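Local coordinates for putative Acetyltransferase (Pyrococcus horikoshii, PDB 3DDD), which binds coenzyme A and probably transfers acyl groups as a member of the GNAT acetyltransferase family, at residues K230-L234 against G235-I239. Sequence-based numbering, arbitrary orientation.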
ATOM      1  N   LYS A 230      -5.975   8.732  19.871  1.00 31.63           N
ATOM      2  CA  LYS A 230      -7.040   9.509  19.228  1.00 33.32           C
ATOM      3  C   LYS A 230      -7.586   8.814  17.960  1.00 34.31           C
ATOM      4  O   LYS A 230      -8.781   8.874  17.664  1.00 34.03           O
ATOM      5  CB  LYS A 230      -6.537  10.922  18.897  1.00 33.70           C
ATOM      6  CG  LYS A 230      -7.557  11.881  18.252  1.00 32.75           C
ATOM      7  CD  LYS A 230      -8.797  12.131  19.112  1.00 34.99           C
ATOM      8  CE  LYS A 230      -8.475  12.944  20.352  1.00 43.04           C
ATOM      9  NZ  LYS A 230      -9.554  12.968  21.411  1.00 45.29           N
ATOM     10  N   ALA A 231      -6.702   8.151  17.234  1.00 33.98           N
ATOM     11  CA  ALA A 231      -7.071   7.389  16.043  1.00 32.19           C
ATOM     12  C   ALA A 231      -7.980   6.249  16.432  1.00 32.73           C
ATOM     13  O   ALA A 231      -8.960   5.975  15.747  1.00 34.74           O
ATOM     14  CB  ALA A 231      -5.812   6.874  15.305  1.00 25.93           C
ATOM     15  N   PHE A 232      -7.678   5.592  17.543  1.00 35.16           N
ATOM     16  CA  PHE A 232      -8.496   4.465  18.006  1.00 34.36           C
ATOM     17  C   PHE A 232      -9.904   4.968  18.354  1.00 36.14           C
ATOM     18  O   PHE A 232     -10.912   4.328  18.071  1.00 36.80           O
ATOM     19  CB  PHE A 232      -7.838   3.785  19.218  1.00 33.75           C
ATOM     20  CG  PHE A 232      -8.497   2.487  19.607  1.00 32.65           C
ATOM     21  CD1 PHE A 232      -9.677   2.485  20.349  1.00 32.63           C
ATOM     22  CD2 PHE A 232      -7.945   1.274  19.218  1.00 31.44           C
ATOM     23  CE1 PHE A 232     -10.324   1.285  20.655  1.00 30.89           C
ATOM     24  CE2 PHE A 232      -8.542   0.078  19.551  1.00 31.60           C
ATOM     25  CZ  PHE A 232      -9.745   0.074  20.268  1.00 32.99           C
ATOM     26  N   GLN A 233      -9.954   6.127  18.977  1.00 34.60           N
ATOM     27  CA  GLN A 233     -11.187   6.768  19.320  1.00 37.92           C
ATOM     28  C   GLN A 233     -12.005   7.082  18.071  1.00 38.08           C
ATOM     29  O   GLN A 233     -13.225   6.988  18.094  1.00 37.58           O
ATOM     30  CB  GLN A 233     -10.848   8.049  20.086  1.00 39.88           C
ATOM     31  CG  GLN A 233     -12.025   8.868  20.519  1.00 42.78           C
ATOM     32  CD  GLN A 233     -11.598  10.173  21.112  1.00 44.71           C
ATOM     33  OE1 GLN A 233     -10.501  10.276  21.698  1.00 49.87           O
ATOM     34  NE2 GLN A 233     -12.456  11.193  20.975  1.00 48.34           N
ATOM     35  N   LEU A 234     -11.326   7.423  16.973  1.00 37.18           N
ATOM     36  CA  LEU A 234     -11.990   7.685  15.703  1.00 35.65           C
ATOM     37  C   LEU A 234     -12.139   6.442  14.794  1.00 36.01           C
ATOM     38  O   LEU A 234     -12.413   6.554  13.603  1.00 35.51           O
ATOM     39  CB  LEU A 234     -11.287   8.827  14.988  1.00 36.96           C
ATOM     40  CG  LEU A 234     -11.221  10.180  15.720  1.00 39.50           C
ATOM     41  CD1 LEU A 234     -10.496  11.210  14.875  1.00 45.17           C
ATOM     42  CD2 LEU A 234     -12.575  10.682  16.060  1.00 36.66           C
ATOM     43  N   GLY A 235     -11.968   5.254  15.371  1.00 36.03           N
ATOM     44  CA  GLY A 235     -12.307   3.987  14.716  1.00 34.15           C
ATOM     45  C   GLY A 235     -11.173   3.182  14.133  1.00 33.39           C
ATOM     46  O   GLY A 235     -11.446   2.167  13.516  1.00 33.28           O
ATOM     47  N   ALA A 236      -9.921   3.651  14.276  1.00 34.35           N
ATOM     48  CA  ALA A 236      -8.718   2.932  13.810  1.00 32.96           C
ATOM     49  C   ALA A 236      -8.532   1.665  14.619  1.00 31.60           C
ATOM     50  O   ALA A 236      -8.548   1.691  15.834  1.00 32.17           O
ATOM     51  CB  ALA A 236      -7.468   3.817  13.918  1.00 32.37           C
ATOM     52  N   ARG A 237      -8.390   0.544  13.918  1.00 30.14           N
ATOM     53  CA  ARG A 237      -8.241  -0.762  14.506  1.00 28.60           C
ATOM     54  C   ARG A 237      -7.045  -1.526  13.912  1.00 30.16           C
ATOM     55  O   ARG A 237      -6.748  -2.613  14.357  1.00 31.93           O
ATOM     56  CB  ARG A 237      -9.537  -1.566  14.275  1.00 26.56           C
ATOM     57  CG  ARG A 237     -10.762  -1.003  15.016  1.00 26.79           C
ATOM     58  CD  ARG A 237     -10.582  -1.030  16.544  1.00 26.02           C
ATOM     59  NE  ARG A 237     -11.748  -0.514  17.277  1.00 26.53           N
ATOM     60  CZ  ARG A 237     -11.995   0.771  17.539  1.00 24.93           C
ATOM     61  NH1 ARG A 237     -11.204   1.749  17.116  1.00 23.82           N
ATOM     62  NH2 ARG A 237     -13.091   1.092  18.178  1.00 30.05           N
ATOM     63  N   GLU A 238      -6.384  -0.986  12.887  1.00 30.90           N
ATOM     64  CA  GLU A 238      -5.263  -1.665  12.285  1.00 34.64           C
ATOM     65  C   GLU A 238      -4.127  -0.704  11.943  1.00 33.23           C
ATOM     66  O   GLU A 238      -4.370   0.439  11.581  1.00 35.46           O
ATOM     67  CB  GLU A 238      -5.682  -2.375  11.015  1.00 35.33           C
ATOM     68  CG  GLU A 238      -6.682  -3.515  11.204  1.00 46.00           C
ATOM     69  CD  GLU A 238      -6.845  -4.334   9.921  1.00 43.78           C
ATOM     70  OE1 GLU A 238      -6.530  -3.791   8.816  1.00 55.10           O
ATOM     71  OE2 GLU A 238      -7.250  -5.512  10.033  1.00 47.99           O
ATOM     72  N   ILE A 239      -2.904  -1.226  12.025  1.00 30.98           N
ATOM     73  CA  ILE A 239      -1.679  -0.493  11.767  1.00 29.83           C
ATOM     74  C   ILE A 239      -0.667  -1.468  11.183  1.00 31.37           C
ATOM     75  O   ILE A 239      -0.616  -2.649  11.553  1.00 29.95           O
ATOM     76  CB  ILE A 239      -1.134   0.188  13.078  1.00 30.72           C
ATOM     77  CG1 ILE A 239       0.071   1.078  12.767  1.00 30.00           C
ATOM     78  CG2 ILE A 239      -0.834  -0.858  14.100  1.00 29.23           C
ATOM     79  CD1 ILE A 239       0.578   1.982  13.872  1.00 27.57           C
TER
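The carbonyl oxygen F232 O accepts two hydrogen bonds from the segment that follows it. R237 NH1 donates to F232 O at 2.8 Å, in the carbonyl plane and on a lone pair. G235 N meets F232 O at 3.0 Å from well above that plane, so the two donors occupy different directions around the one acceptor. R237 NH1 also donates to A236 O at 2.9 Å; that oxygen lies close to the guanidinium plane, although the donor comes from above the A236 carbonyl plane. The one nitrogen thus bridges two backbone carbonyls.

These bonds hold the guanidinium flat over one face of the F232 ring. The planes are only 2° apart, and R237 CZ stands 3.8 Å from the centroid of the F232 ring, 21° off its normal, which meets the geometry of a stacked cation-pi pair. Two torsions bring the groups together: F232 CG is anti to the backbone N (chi1 -170°), and the arginine chain bends at chi2, folding back over the ring. Replacing R237 by an alanine would probably cost F232 O one of the two bonds described and leave that ring face without its cation. Elsewhere F232 meets the ring of F255 and touches L150 and R153.

A236 N bonds to A231 O at 2.9 Å, and the methyl groups A231 CB and A236 CB touch at 3.7 Å; both alanines also pack on I213 of strand 212-218. G235 has a positive phi, at which a CB would jam against L234 O, a local reason for glycine. Together, the A236 N to A231 O and G235 N to F232 O bonds define a Schellman motif with G235 as C-prime, closing helix 221-233 before strand 238-242 within a beta-alpha-beta unit of the GNAT domain.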